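Local coordinates for protein alcohol dehydrogenase IV (Corynebacterium glutamicum, PDB 3IV7) that probably acts as an NAD-dependent maleylacetate reductase of the iron-containing alcohol dehydrogenase family, at residues 90-95 against 105-110; 11-16 against 127-132; 154-159 against 214-219; 243-248 against 261-266; 166-171 against 303-308. One frame throughout, in Å; residues are numbered along the deposited sequence.

Interaction 1. Residues 90-95 against 105-110; sequences DLLVCV and KAIAMT
Leu-92 on strand 91-96 packs against Ile-107 of helix 98-111 inside a beta-alpha-beta unit that is completed by strand 115-119; the contact is the helix of this crossover lying on its first strand. Across the two segments it is wholly apolar and small. Both methyls of Leu-92 meet Ile-107, whose side chain they cross obliquely: CD1 of Leu-92 comes within 3.8 Å of CB of Ile-107, and CD2 of Leu-92 is 4.1 Å from CG2 of Ile-107. In Ile-107 a chi1 of -61° puts CG1 beside the backbone N and leaves CG2 anti to it, and the branch forms a ridge on which the leucine fork rests.

The same apolar layer extends past the two segments. Ile-107 also packs on Ala-80 and Ala-84 of helix 74-86 and on Met-41 and Ile-43 of strand 40-43, and Leu-92 reaches Ile-115 of the next strand. Polar bonds lie around this core. Backbone bonds join Leu-92 to Val-116, fixing the strand in the parallel sheet, while both carboxylate oxygens of Asp-90 accept backbone N-H groups, from Ala-38 and Lys-39. On the helix, Lys-105 points away from the strand and its NZ bonds Ser-125 OG, Thr-128 OG1 and Val-130 O. At the flank, CD1 of Leu-92 stands 4.1 Å from the backbone N of Ala-108 and 4.5 Å from its CB.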
# COMPACT_ATOMS: atom_id res chain seq x y z
N ASP A 90 20.13 -15.78 13.68
CA ASP A 90 19.40 -14.58 14.01
C ASP A 90 18.78 -13.88 12.80
O ASP A 90 18.09 -12.87 12.95
CB ASP A 90 20.24 -13.61 14.87
CG ASP A 90 21.42 -12.99 14.13
OD1 ASP A 90 21.68 -13.37 12.97
OD2 ASP A 90 22.11 -12.12 14.73
N LEU A 91 19.02 -14.41 11.61
CA LEU A 91 18.38 -13.91 10.40
C LEU A 91 18.25 -15.03 9.40
O LEU A 91 19.18 -15.83 9.23
CB LEU A 91 19.19 -12.76 9.80
CG LEU A 91 18.59 -12.01 8.59
CD1 LEU A 91 17.34 -11.28 8.98
CD2 LEU A 91 19.62 -11.04 8.00
N LEU A 92 17.07 -15.12 8.78
CA LEU A 92 16.82 -16.03 7.66
C LEU A 92 16.90 -15.26 6.35
O LEU A 92 16.30 -14.18 6.23
CB LEU A 92 15.40 -16.64 7.77
CG LEU A 92 15.08 -17.43 9.03
CD1 LEU A 92 13.62 -17.87 9.05
CD2 LEU A 92 16.00 -18.59 9.14
N VAL A 93 17.66 -15.78 5.39
CA VAL A 93 17.70 -15.18 4.06
C VAL A 93 17.36 -16.28 3.05
O VAL A 93 17.97 -17.32 3.05
CB VAL A 93 19.12 -14.56 3.69
CG1 VAL A 93 19.04 -13.92 2.32
CG2 VAL A 93 19.60 -13.52 4.76
N CYS A 94 16.33 -16.06 2.23
CA CYS A 94 15.97 -17.08 1.27
C CYS A 94 16.12 -16.59 -0.13
O CYS A 94 15.71 -15.48 -0.45
CB CYS A 94 14.55 -17.62 1.53
SG CYS A 94 13.24 -16.36 1.75
N VAL A 95 16.75 -17.40 -0.97
CA VAL A 95 16.99 -17.04 -2.35
C VAL A 95 16.37 -18.10 -3.27
O VAL A 95 16.85 -19.24 -3.32
CB VAL A 95 18.47 -16.96 -2.62
CG1 VAL A 95 18.70 -16.47 -4.08
CG2 VAL A 95 19.16 -16.06 -1.56
N LYS A 105 9.51 -19.43 5.72
CA LYS A 105 8.29 -19.13 6.45
C LYS A 105 8.03 -20.19 7.51
O LYS A 105 7.66 -19.88 8.63
CB LYS A 105 7.10 -19.03 5.48
CG LYS A 105 7.05 -17.75 4.62
CD LYS A 105 5.82 -17.79 3.71
CE LYS A 105 5.46 -16.41 3.18
NZ LYS A 105 4.30 -16.46 2.27
N ALA A 106 8.16 -21.46 7.13
CA ALA A 106 7.92 -22.54 8.08
C ALA A 106 8.83 -22.38 9.31
O ALA A 106 8.38 -22.59 10.45
CB ALA A 106 8.10 -23.89 7.42
N ILE A 107 10.07 -21.96 9.10
CA ILE A 107 11.02 -21.74 10.21
C ILE A 107 10.56 -20.58 11.09
O ILE A 107 10.60 -20.68 12.31
CB ILE A 107 12.45 -21.45 9.73
CG1 ILE A 107 13.01 -22.63 8.93
CG2 ILE A 107 13.38 -21.21 10.97
CD1 ILE A 107 14.34 -22.31 8.18
N ALA A 108 10.15 -19.48 10.47
CA ALA A 108 9.67 -18.31 11.22
C ALA A 108 8.41 -18.61 12.06
O ALA A 108 8.19 -18.00 13.10
CB ALA A 108 9.39 -17.17 10.27
N MSE A 109 7.60 -19.56 11.62
CA MSE A 109 6.37 -19.92 12.36
C MSE A 109 6.65 -20.27 13.79
O MSE A 109 5.87 -19.92 14.68
CB MSE A 109 5.66 -21.10 11.71
CG MSE A 109 5.06 -20.81 10.37
SE MSE A 109 4.40 -22.47 9.53
CE MSE A 109 2.94 -22.83 10.71
N THR A 110 7.73 -21.02 14.02
CA THR A 110 8.06 -21.49 15.36
C THR A 110 9.16 -20.69 16.07
O THR A 110 9.20 -20.68 17.28
CB THR A 110 8.45 -22.94 15.34
OG1 THR A 110 9.60 -23.12 14.50
CG2 THR A 110 7.29 -23.79 14.80

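Interaction 2. Residues 11-16 against 127-132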
# COMPACT_ATOMS: atom_id res chain seq x y z
N ASP A 11 -5.90 -4.15 6.50
CA ASP A 11 -4.62 -4.30 7.17
C ASP A 11 -3.50 -4.05 6.19
O ASP A 11 -3.29 -4.83 5.26
CB ASP A 11 -4.46 -5.69 7.74
CG ASP A 11 -5.42 -5.96 8.87
OD1 ASP A 11 -5.29 -5.33 9.94
OD2 ASP A 11 -6.31 -6.79 8.68
N THR A 12 -2.77 -2.96 6.39
CA THR A 12 -1.55 -2.75 5.63
C THR A 12 -0.43 -3.41 6.40
O THR A 12 -0.21 -3.08 7.54
CB THR A 12 -1.25 -1.30 5.45
OG1 THR A 12 -2.31 -0.70 4.68
CG2 THR A 12 0.10 -1.12 4.74
N LEU A 13 0.25 -4.36 5.77
CA LEU A 13 1.27 -5.15 6.42
C LEU A 13 2.63 -4.48 6.33
O LEU A 13 2.96 -3.93 5.28
CB LEU A 13 1.36 -6.54 5.78
CG LEU A 13 0.08 -7.36 5.82
CD1 LEU A 13 0.33 -8.72 5.22
CD2 LEU A 13 -0.51 -7.47 7.26
N PRO A 14 3.45 -4.60 7.39
CA PRO A 14 4.76 -3.92 7.38
C PRO A 14 5.76 -4.66 6.49
O PRO A 14 5.90 -5.86 6.58
CB PRO A 14 5.20 -3.96 8.84
CG PRO A 14 4.46 -5.18 9.44
CD PRO A 14 3.18 -5.31 8.67
N GLN A 15 6.41 -3.93 5.60
CA GLN A 15 7.42 -4.52 4.76
C GLN A 15 8.30 -3.48 4.10
O GLN A 15 7.86 -2.40 3.76
CB GLN A 15 6.76 -5.38 3.67
CG GLN A 15 7.67 -6.48 3.15
CD GLN A 15 6.92 -7.51 2.31
OE1 GLN A 15 6.11 -7.15 1.46
NE2 GLN A 15 7.20 -8.79 2.56
N LYS A 16 9.58 -3.82 3.97
CA LYS A 16 10.51 -3.04 3.18
C LYS A 16 10.78 -3.81 1.89
O LYS A 16 10.96 -5.04 1.91
CB LYS A 16 11.82 -2.82 3.93
CG LYS A 16 12.90 -2.12 3.11
CD LYS A 16 14.27 -2.05 3.88
CE LYS A 16 14.27 -0.98 4.97
NZ LYS A 16 14.07 0.42 4.40
N ALA A 127 5.47 -11.61 -0.37
CA ALA A 127 4.61 -10.54 0.01
C ALA A 127 3.34 -10.99 0.71
O ALA A 127 2.47 -10.20 0.87
CB ALA A 127 4.26 -9.69 -1.19
N THR A 128 3.25 -12.25 1.13
CA THR A 128 2.07 -12.69 1.89
C THR A 128 2.47 -13.26 3.26
O THR A 128 3.65 -13.71 3.49
CB THR A 128 1.25 -13.78 1.14
OG1 THR A 128 1.85 -15.05 1.33
CG2 THR A 128 1.15 -13.48 -0.36
N ASN A 129 1.49 -13.29 4.14
CA ASN A 129 1.61 -13.83 5.46
C ASN A 129 0.99 -15.20 5.51
O ASN A 129 0.52 -15.63 6.54
CB ASN A 129 0.94 -12.92 6.46
CG ASN A 129 -0.51 -12.59 6.10
OD1 ASN A 129 -1.04 -13.06 5.08
ND2 ASN A 129 -1.11 -11.71 6.87
N VAL A 130 0.98 -15.88 4.36
CA VAL A 130 0.41 -17.21 4.21
C VAL A 130 1.52 -18.24 4.22
O VAL A 130 2.55 -18.09 3.50
CB VAL A 130 -0.37 -17.33 2.86
CG1 VAL A 130 -0.84 -18.81 2.61
CG2 VAL A 130 -1.57 -16.36 2.86
N TRP A 131 1.34 -19.26 5.05
CA TRP A 131 2.26 -20.39 5.14
C TRP A 131 1.58 -21.65 4.66
O TRP A 131 0.38 -21.72 4.62
CB TRP A 131 2.73 -20.59 6.59
CG TRP A 131 1.64 -20.80 7.58
CD1 TRP A 131 1.06 -19.86 8.37
CD2 TRP A 131 0.99 -22.03 7.90
NE1 TRP A 131 0.10 -20.42 9.16
CE2 TRP A 131 0.04 -21.75 8.90
CE3 TRP A 131 1.11 -23.35 7.42
CZ2 TRP A 131 -0.79 -22.74 9.45
CZ3 TRP A 131 0.32 -24.34 7.98
CH2 TRP A 131 -0.65 -24.03 8.97
N GLY A 132 2.39 -22.64 4.30
CA GLY A 132 1.90 -23.92 3.90
C GLY A 132 2.76 -25.03 4.45
O GLY A 132 3.99 -24.90 4.58
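With chi1 of -59°, Leu-13 has its CG anti to the carbonyl carbon, and Asn-129, with chi1 of 53°, holds its amide between backbone N and carbonyl carbon; these settings carry the leucine fork and the asparagine amide toward each other, and the two side chains meet at about a right angle. Methyl CD1 of Leu-13 makes the touch, 3.7 Å from ND2 of Asn-129 and 4.1 Å from CG of the same amide, a van der Waals contact between an aliphatic tip and a polar group.

Two residues on, Gln-15 stretches its extended chain toward Ala-127 and brings the O and N end of its amide up to the alanine. Its OE1 is 4.0 Å from CA of Ala-127 and 4.1 Å from CB, and NE2 of Gln-15 is also 4.0 Å from that CA. The amide is held by other partners: OE1 bonds Tyr-227 OH, whereas NE2 donates to the carbonyl oxygens of Glu-126 and Pro-149. These three bonds fix the rotation of the amide and satisfy a buried polar end. Beyond Ala-127 the chain passes an ST turn, in which OG1 of Thr-128 accepts from the N of Val-130 at 3.3 Å, and enters the hairpin 130-135/138-143.

Helix 216-236 covers Ala-127 through Ala-230 and Val-231. Strand 7-20 borders strand 151-154 within its own sheet and pairs antiparallel with a strand of the second subunit.

Interaction 3. Residues 154-159 against 214-219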
# COMPACT_ATOMS: atom_id res chain seq x y z
N TYR A 154 14.42 -7.36 -4.53
CA TYR A 154 14.10 -7.69 -5.91
C TYR A 154 15.22 -7.27 -6.85
O TYR A 154 15.47 -6.06 -7.04
CB TYR A 154 12.80 -6.99 -6.36
CG TYR A 154 11.55 -7.61 -5.85
CD1 TYR A 154 11.25 -8.96 -6.13
CD2 TYR A 154 10.59 -6.86 -5.18
CE1 TYR A 154 10.11 -9.51 -5.71
CE2 TYR A 154 9.42 -7.43 -4.76
CZ TYR A 154 9.17 -8.75 -5.04
OH TYR A 154 8.00 -9.31 -4.63
N ASP A 155 15.87 -8.26 -7.45
CA ASP A 155 16.99 -8.05 -8.37
C ASP A 155 16.70 -8.87 -9.63
O ASP A 155 16.88 -10.11 -9.65
CB ASP A 155 18.30 -8.49 -7.69
CG ASP A 155 19.52 -8.29 -8.57
OD1 ASP A 155 19.38 -8.04 -9.79
OD2 ASP A 155 20.64 -8.37 -8.04
N SER A 156 16.27 -8.19 -10.67
CA SER A 156 15.87 -8.86 -11.90
C SER A 156 17.03 -9.58 -12.60
O SER A 156 16.79 -10.40 -13.47
CB SER A 156 15.20 -7.87 -12.87
OG SER A 156 16.06 -6.78 -13.15
N GLU A 157 18.27 -9.29 -12.22
CA GLU A 157 19.41 -10.03 -12.74
C GLU A 157 19.29 -11.50 -12.35
O GLU A 157 19.72 -12.37 -13.09
CB GLU A 157 20.76 -9.47 -12.25
CG GLU A 157 21.99 -10.26 -12.78
CD GLU A 157 23.32 -9.49 -12.63
OE1 GLU A 157 23.57 -8.87 -11.57
OE2 GLU A 157 24.12 -9.52 -13.58
N LEU A 158 18.68 -11.75 -11.19
CA LEU A 158 18.51 -13.11 -10.68
C LEU A 158 17.38 -13.85 -11.43
O LEU A 158 17.17 -15.00 -11.20
CB LEU A 158 18.18 -13.07 -9.16
CG LEU A 158 19.16 -12.26 -8.28
CD1 LEU A 158 18.71 -12.34 -6.82
CD2 LEU A 158 20.63 -12.76 -8.45
N THR A 159 16.64 -13.14 -12.27
CA THR A 159 15.56 -13.73 -13.04
C THR A 159 15.94 -13.90 -14.53
O THR A 159 15.13 -14.41 -15.31
CB THR A 159 14.26 -12.85 -12.94
OG1 THR A 159 14.52 -11.54 -13.44
CG2 THR A 159 13.79 -12.74 -11.53
N HIS A 214 15.97 -11.66 -21.64
CA HIS A 214 16.88 -10.84 -20.82
C HIS A 214 16.50 -9.34 -20.79
O HIS A 214 17.34 -8.50 -20.45
CB HIS A 214 18.31 -10.98 -21.35
CG HIS A 214 18.85 -12.34 -21.20
ND1 HIS A 214 19.85 -12.83 -22.00
CD2 HIS A 214 18.45 -13.38 -20.42
CE1 HIS A 214 20.11 -14.08 -21.65
NE2 HIS A 214 19.26 -14.44 -20.70
N SER A 215 15.28 -9.01 -21.21
CA SER A 215 14.80 -7.60 -21.17
C SER A 215 14.79 -7.12 -19.72
O SER A 215 14.05 -7.64 -18.87
CB SER A 215 13.40 -7.50 -21.72
OG SER A 215 12.86 -6.21 -21.49
N ILE A 216 15.66 -6.17 -19.40
CA ILE A 216 15.68 -5.63 -18.04
C ILE A 216 14.33 -4.94 -17.78
O ILE A 216 13.69 -5.17 -16.76
CB ILE A 216 16.88 -4.67 -17.78
CG1 ILE A 216 18.20 -5.46 -17.87
CG2 ILE A 216 16.73 -3.98 -16.32
CD1 ILE A 216 19.46 -4.59 -17.76
N GLU A 217 13.86 -4.17 -18.76
CA GLU A 217 12.57 -3.48 -18.60
C GLU A 217 11.45 -4.49 -18.28
O GLU A 217 10.73 -4.34 -17.29
CB GLU A 217 12.22 -2.69 -19.86
CG GLU A 217 10.96 -1.83 -19.71
CD GLU A 217 10.66 -1.04 -20.96
OE1 GLU A 217 11.58 -0.76 -21.71
OE2 GLU A 217 9.49 -0.72 -21.20
N GLY A 218 11.36 -5.55 -19.07
CA GLY A 218 10.30 -6.56 -18.87
C GLY A 218 10.45 -7.33 -17.59
O GLY A 218 9.45 -7.57 -16.86
N ARG A 219 11.67 -7.74 -17.29
CA ARG A 219 11.93 -8.47 -16.06
C ARG A 219 11.62 -7.63 -14.81
O ARG A 219 11.16 -8.17 -13.77
CB ARG A 219 13.34 -8.98 -16.03
CG ARG A 219 13.64 -10.09 -17.07
CD ARG A 219 12.95 -11.34 -16.75
NE ARG A 219 13.41 -12.45 -17.56
CZ ARG A 219 12.96 -13.70 -17.45
NH1 ARG A 219 12.00 -14.02 -16.55
NH2 ARG A 219 13.45 -14.65 -18.26
O HOH W 1 11.91 -10.63 -13.46
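Thr-159 sets its carbonyl oxygen over the centre of the Arg-219 guanidinium, and this is the tight part of the contact. O of Thr-159 stands 3.1 Å from CZ of Arg-219, above the plane, so it meets a face of the group and accepts none of its N-H bonds. Those point to other oxygens: NE to Pro-213 O, NH2 to Leu-162 O, and NH1 to the hydroxyls of Ser-167 and Tyr-122. This set of bonds fixes the position and rotation of the guanidinium, and the carbonyl above it probably adds a favourable electrostatic term. The arginine chain bends at chi2 (-69°), bringing its aliphatic part past the threonine, with CD of Arg-219 3.7 Å from OG1 of Thr-159. Nearby, CB of Ser-156 packs on CB of Arg-219 at 3.8 Å.

OG1 of Thr-159 donates to O of Ser-156, which also accepts from N of Thr-159, and itself accepts from a water 2.8 Å away. The same water donates to O of Arg-219 at 2.6 Å, bridging the segments.

The looser side is at Ile-216, partly exposed, where CG2 comes no nearer than 4.3 Å to OG of Ser-156; Ile-216 also packs on Ser-5 of the second subunit. The Ser-156 hydroxyl itself bonds Asp-220.

An Asx turn, with OD1 of Asp-155 accepting from N of Glu-157, shapes the loop after strand 151-154, and N-cap Ser-215 starts helix 216-236. The contact thus joins the alpha/beta part to the helical part, the two-part build of the iron-containing alcohol dehydrogenases.

Interaction 4. Residues 243-248 against 261-266; sequences KICHTL and ATVLPY
Val-263 is the bump of this contact, and the hollow it fills is walled by Ile-244, Cys-245 and Leu-248 on the facing helix. Each methyl has its own wall, and the cysteine sulfur touches all three carbons of the fork. CG1 of Val-263 lies 4.0 Å from CG2 of Ile-244, the two side chains crossing at a slant. CG2 of Val-263 meets CD1 of Leu-248 at 3.8 Å, tip to tip. Between these walls SG of Cys-245 forms the floor, 3.9 Å from CB of Val-263 and 4.1 Å from both of its methyls. The fork is set by chi1 of 168°, which leaves CG1 anti to the backbone N and spreads the methyls to the two walls. All four residues are buried, and the contact is apolar throughout.

The segments run roughly antiparallel, at 148° between their directions, with axes 10.2 Å apart at closest approach; side chains from both helices share that gap. They belong to helices 240-250 and 256-271, a helical hairpin closed by a short connection. Just past the bump, Pro-265 lacks an N-H for the regular helix bond, and helix 256-271 kinks there.

Around the hairpin, Ile-244 also packs on Leu-342 and Leu-346 of helix 339-351, and Tyr-266 leans on Ala-348 and Ala-349 of the same helix. On another face of helix 256-271, Leu-264 points away from helix 240-250 and meets Leu-175, Ala-176 and Ile-179 of helix 164-181.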
# COMPACT_ATOMS: atom_id res chain seq x y z
N LYS A 243 -8.99 -21.07 -4.50
CA LYS A 243 -9.56 -22.27 -3.87
C LYS A 243 -9.45 -23.46 -4.84
O LYS A 243 -9.03 -24.53 -4.46
CB LYS A 243 -11.01 -22.05 -3.47
CG LYS A 243 -11.25 -21.00 -2.37
CD LYS A 243 -10.33 -21.19 -1.17
CE LYS A 243 -10.65 -20.18 -0.07
NZ LYS A 243 -9.87 -20.47 1.15
N ILE A 244 -9.81 -23.24 -6.11
CA ILE A 244 -9.69 -24.27 -7.14
C ILE A 244 -8.22 -24.73 -7.25
O ILE A 244 -7.92 -25.93 -7.15
CB ILE A 244 -10.14 -23.75 -8.50
CG1 ILE A 244 -11.66 -23.56 -8.53
CG2 ILE A 244 -9.70 -24.71 -9.60
CD1 ILE A 244 -12.16 -22.84 -9.76
N CYS A 245 -7.30 -23.78 -7.40
CA CYS A 245 -5.89 -24.12 -7.56
C CYS A 245 -5.28 -24.83 -6.36
O CYS A 245 -4.44 -25.73 -6.53
CB CYS A 245 -5.10 -22.87 -7.93
SG CYS A 245 -5.56 -22.27 -9.59
N HIS A 246 -5.72 -24.45 -5.15
CA HIS A 246 -5.26 -25.11 -3.94
C HIS A 246 -5.66 -26.60 -3.98
O HIS A 246 -4.84 -27.45 -3.73
CB HIS A 246 -5.84 -24.41 -2.69
CG HIS A 246 -5.30 -24.93 -1.38
ND1 HIS A 246 -6.09 -25.58 -0.46
CD2 HIS A 246 -4.06 -24.86 -0.83
CE1 HIS A 246 -5.36 -25.88 0.60
NE2 HIS A 246 -4.12 -25.47 0.39
N THR A 247 -6.91 -26.88 -4.32
CA THR A 247 -7.39 -28.27 -4.51
C THR A 247 -6.58 -29.00 -5.57
O THR A 247 -6.13 -30.13 -5.36
CB THR A 247 -8.86 -28.31 -4.93
OG1 THR A 247 -9.69 -27.75 -3.91
CG2 THR A 247 -9.33 -29.76 -5.23
N LEU A 248 -6.36 -28.35 -6.73
CA LEU A 248 -5.69 -29.02 -7.84
C LEU A 248 -4.21 -29.31 -7.50
O LEU A 248 -3.69 -30.36 -7.85
CB LEU A 248 -5.83 -28.23 -9.16
CG LEU A 248 -7.24 -28.13 -9.80
CD1 LEU A 248 -7.23 -27.28 -11.08
CD2 LEU A 248 -7.83 -29.51 -10.09
N ALA A 261 -2.02 -20.57 -14.17
CA ALA A 261 -2.08 -19.97 -15.48
C ALA A 261 -3.27 -20.47 -16.25
O ALA A 261 -4.00 -19.68 -16.85
CB ALA A 261 -0.79 -20.23 -16.27
N THR A 262 -3.49 -21.77 -16.20
CA THR A 262 -4.56 -22.41 -16.95
C THR A 262 -5.95 -22.08 -16.42
O THR A 262 -6.85 -21.77 -17.19
CB THR A 262 -4.39 -23.93 -16.96
OG1 THR A 262 -3.12 -24.26 -17.53
CG2 THR A 262 -5.53 -24.62 -17.77
N VAL A 263 -6.10 -22.11 -15.11
CA VAL A 263 -7.41 -21.92 -14.48
C VAL A 263 -7.93 -20.47 -14.55
O VAL A 263 -9.15 -20.24 -14.71
CB VAL A 263 -7.37 -22.41 -13.02
CG1 VAL A 263 -8.62 -21.97 -12.28
CG2 VAL A 263 -7.23 -23.94 -12.99
N LEU A 264 -7.01 -19.50 -14.46
CA LEU A 264 -7.36 -18.08 -14.40
C LEU A 264 -8.38 -17.59 -15.43
O LEU A 264 -9.39 -17.01 -15.05
CB LEU A 264 -6.09 -17.23 -14.46
CG LEU A 264 -6.29 -15.69 -14.51
CD1 LEU A 264 -7.12 -15.19 -13.33
CD2 LEU A 264 -4.92 -14.97 -14.59
N PRO A 265 -8.14 -17.83 -16.73
CA PRO A 265 -9.12 -17.30 -17.69
C PRO A 265 -10.52 -17.86 -17.53
O PRO A 265 -11.50 -17.19 -17.86
CB PRO A 265 -8.55 -17.72 -19.03
CG PRO A 265 -7.61 -18.93 -18.68
CD PRO A 265 -7.04 -18.56 -17.40
N TYR A 266 -10.62 -19.09 -17.04
CA TYR A 266 -11.93 -19.74 -16.81
C TYR A 266 -12.65 -19.12 -15.61
O TYR A 266 -13.86 -18.88 -15.66
CB TYR A 266 -11.75 -21.29 -16.69
CG TYR A 266 -11.19 -21.84 -17.96
CD1 TYR A 266 -12.00 -21.99 -19.09
CD2 TYR A 266 -9.84 -22.03 -18.11
CE1 TYR A 266 -11.49 -22.34 -20.29
CE2 TYR A 266 -9.31 -22.42 -19.30
CZ TYR A 266 -10.14 -22.56 -20.40
OH TYR A 266 -9.62 -22.95 -21.62

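Interaction 5. Residues 166-171 against 303-308; sequences MSVASG and NAPKRL
Val-168 and Ala-169, neighbours on helix 164-181, receive the loop residues Ala-304 and Pro-305 in a small apolar contact. CG1 of Val-168 comes 4.2 Å from CA of Ala-304 and 4.4 Å from CD of Pro-305, lying at the backbone of one residue and the ring of the next. This methyl stands anti to the backbone N of Val-168 (chi1 171°), a setting that aims it at the loop. Beside it, CB of Ala-169 touches CG of Pro-305 at 4.1 Å, where the proline ring presents its puckered corner to the helix. The distances are those of ordinary van der Waals packing, without polar bonds between the segments.

The next shell positions the loop. Helix 291-301 ends in a Schellman motif with Asn-303 as the C-prime residue; its positive phi (46°) turns the chain, and Ala-304 N bonds back to Arg-299 O. The side chain of Arg-299 also donates from NH2 to O of Pro-305, tying the loop to the helix it has just left. On the helix side, the backbone bond from N of Ser-170 to O of Met-166, at 2.7 Å, keeps the turn regular.

Farther out, Val-168 packs on Val-210 of helix 189-211 and Ala-169 on Ala-257 of helix 256-271, while Leu-172, one turn on in helix 164-181, touches both Ala-304 and Pro-305. The loop then passes along helix 256-271, with Leu-308 against Thr-262, toward helix 318-326.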
# COMPACT_ATOMS: atom_id res chain seq x y z
N MSE A 166 8.39 -21.13 -17.72
CA MSE A 166 8.17 -20.91 -16.28
C MSE A 166 7.89 -19.44 -15.95
O MSE A 166 7.03 -19.14 -15.11
CB MSE A 166 9.38 -21.41 -15.47
CG MSE A 166 9.29 -21.17 -13.98
SE MSE A 166 7.67 -21.99 -13.13
CE MSE A 166 7.95 -21.32 -11.25
N SER A 167 8.59 -18.52 -16.63
CA SER A 167 8.43 -17.10 -16.41
C SER A 167 6.99 -16.69 -16.73
O SER A 167 6.35 -15.93 -15.98
CB SER A 167 9.39 -16.28 -17.30
OG SER A 167 10.76 -16.55 -17.03
N VAL A 168 6.49 -17.17 -17.87
CA VAL A 168 5.11 -16.88 -18.29
C VAL A 168 4.08 -17.52 -17.31
O VAL A 168 3.18 -16.86 -16.84
CB VAL A 168 4.86 -17.36 -19.75
CG1 VAL A 168 3.40 -17.28 -20.12
CG2 VAL A 168 5.68 -16.52 -20.70
N ALA A 169 4.24 -18.81 -17.02
CA ALA A 169 3.30 -19.48 -16.14
C ALA A 169 3.31 -18.84 -14.77
O ALA A 169 2.24 -18.57 -14.21
CB ALA A 169 3.59 -20.96 -16.04
N SER A 170 4.51 -18.56 -14.24
CA SER A 170 4.62 -17.93 -12.92
C SER A 170 4.08 -16.52 -12.97
O SER A 170 3.44 -16.07 -12.01
CB SER A 170 6.08 -17.92 -12.39
OG SER A 170 6.14 -17.31 -11.10
N GLY A 171 4.33 -15.79 -14.05
CA GLY A 171 3.76 -14.42 -14.18
C GLY A 171 2.23 -14.43 -14.16
O GLY A 171 1.59 -13.54 -13.60
N ASN A 303 2.24 -17.16 -25.43
CA ASN A 303 2.03 -18.60 -25.57
C ASN A 303 1.69 -19.30 -24.23
O ASN A 303 2.30 -20.28 -23.87
CB ASN A 303 3.27 -19.26 -26.19
CG ASN A 303 3.00 -20.67 -26.65
OD1 ASN A 303 1.85 -21.05 -26.86
ND2 ASN A 303 4.06 -21.47 -26.79
N ALA A 304 0.66 -18.80 -23.54
CA ALA A 304 0.32 -19.24 -22.19
C ALA A 304 -0.14 -20.66 -22.10
O ALA A 304 -0.64 -21.18 -23.03
CB ALA A 304 -0.77 -18.30 -21.59
N PRO A 305 -0.02 -21.27 -20.91
CA PRO A 305 -0.57 -22.64 -20.72
C PRO A 305 -2.04 -22.70 -21.10
O PRO A 305 -2.77 -21.76 -20.82
CB PRO A 305 -0.37 -22.89 -19.22
CG PRO A 305 0.87 -22.07 -18.90
CD PRO A 305 0.75 -20.83 -19.74
N LYS A 306 -2.48 -23.81 -21.70
CA LYS A 306 -3.84 -23.88 -22.25
C LYS A 306 -4.83 -24.87 -21.61
O LYS A 306 -6.04 -24.62 -21.62
CB LYS A 306 -3.79 -24.11 -23.76
CG LYS A 306 -3.32 -22.86 -24.58
N ARG A 307 -4.36 -26.00 -21.11
CA ARG A 307 -5.28 -27.03 -20.69
C ARG A 307 -4.71 -27.95 -19.61
O ARG A 307 -3.52 -28.35 -19.68
CB ARG A 307 -5.72 -27.85 -21.91
CG ARG A 307 -4.59 -28.61 -22.58
CD ARG A 307 -5.04 -29.30 -23.89
NE ARG A 307 -5.24 -28.33 -24.97
CZ ARG A 307 -4.24 -27.74 -25.66
NH1 ARG A 307 -2.96 -27.99 -25.37
NH2 ARG A 307 -4.54 -26.87 -26.63
N LEU A 308 -5.52 -28.27 -18.61
CA LEU A 308 -5.04 -29.06 -17.47
C LEU A 308 -4.71 -30.50 -17.86
O LEU A 308 -3.90 -31.17 -17.18
CB LEU A 308 -6.02 -29.01 -16.29
CG LEU A 308 -6.34 -27.59 -15.75
CD1 LEU A 308 -7.55 -27.64 -14.83
CD2 LEU A 308 -5.14 -26.99 -15.05

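From the N terminus, interaction 2 closes the longer loop, joining strand 7-20 to the start of the hairpin at 127-132, and interaction 1 is nested within it as a local strand-to-helix contact; the two touch where Lys-105 NZ meets Val-130 O. Interaction 3 opens next, linking the loop after strand 151-154 to helix 216-236. Interaction 5 starts before interaction 3 has closed and ends far beyond it, so these two cross, and Arg-219 NH1 bonds Ser-167 OG between them. Interaction 4, the helical hairpin, is nested inside interaction 5 and packs on it through Ala-261 and Pro-305. Interactions 1 and 2 lie across the chain's centre from 4 and 5.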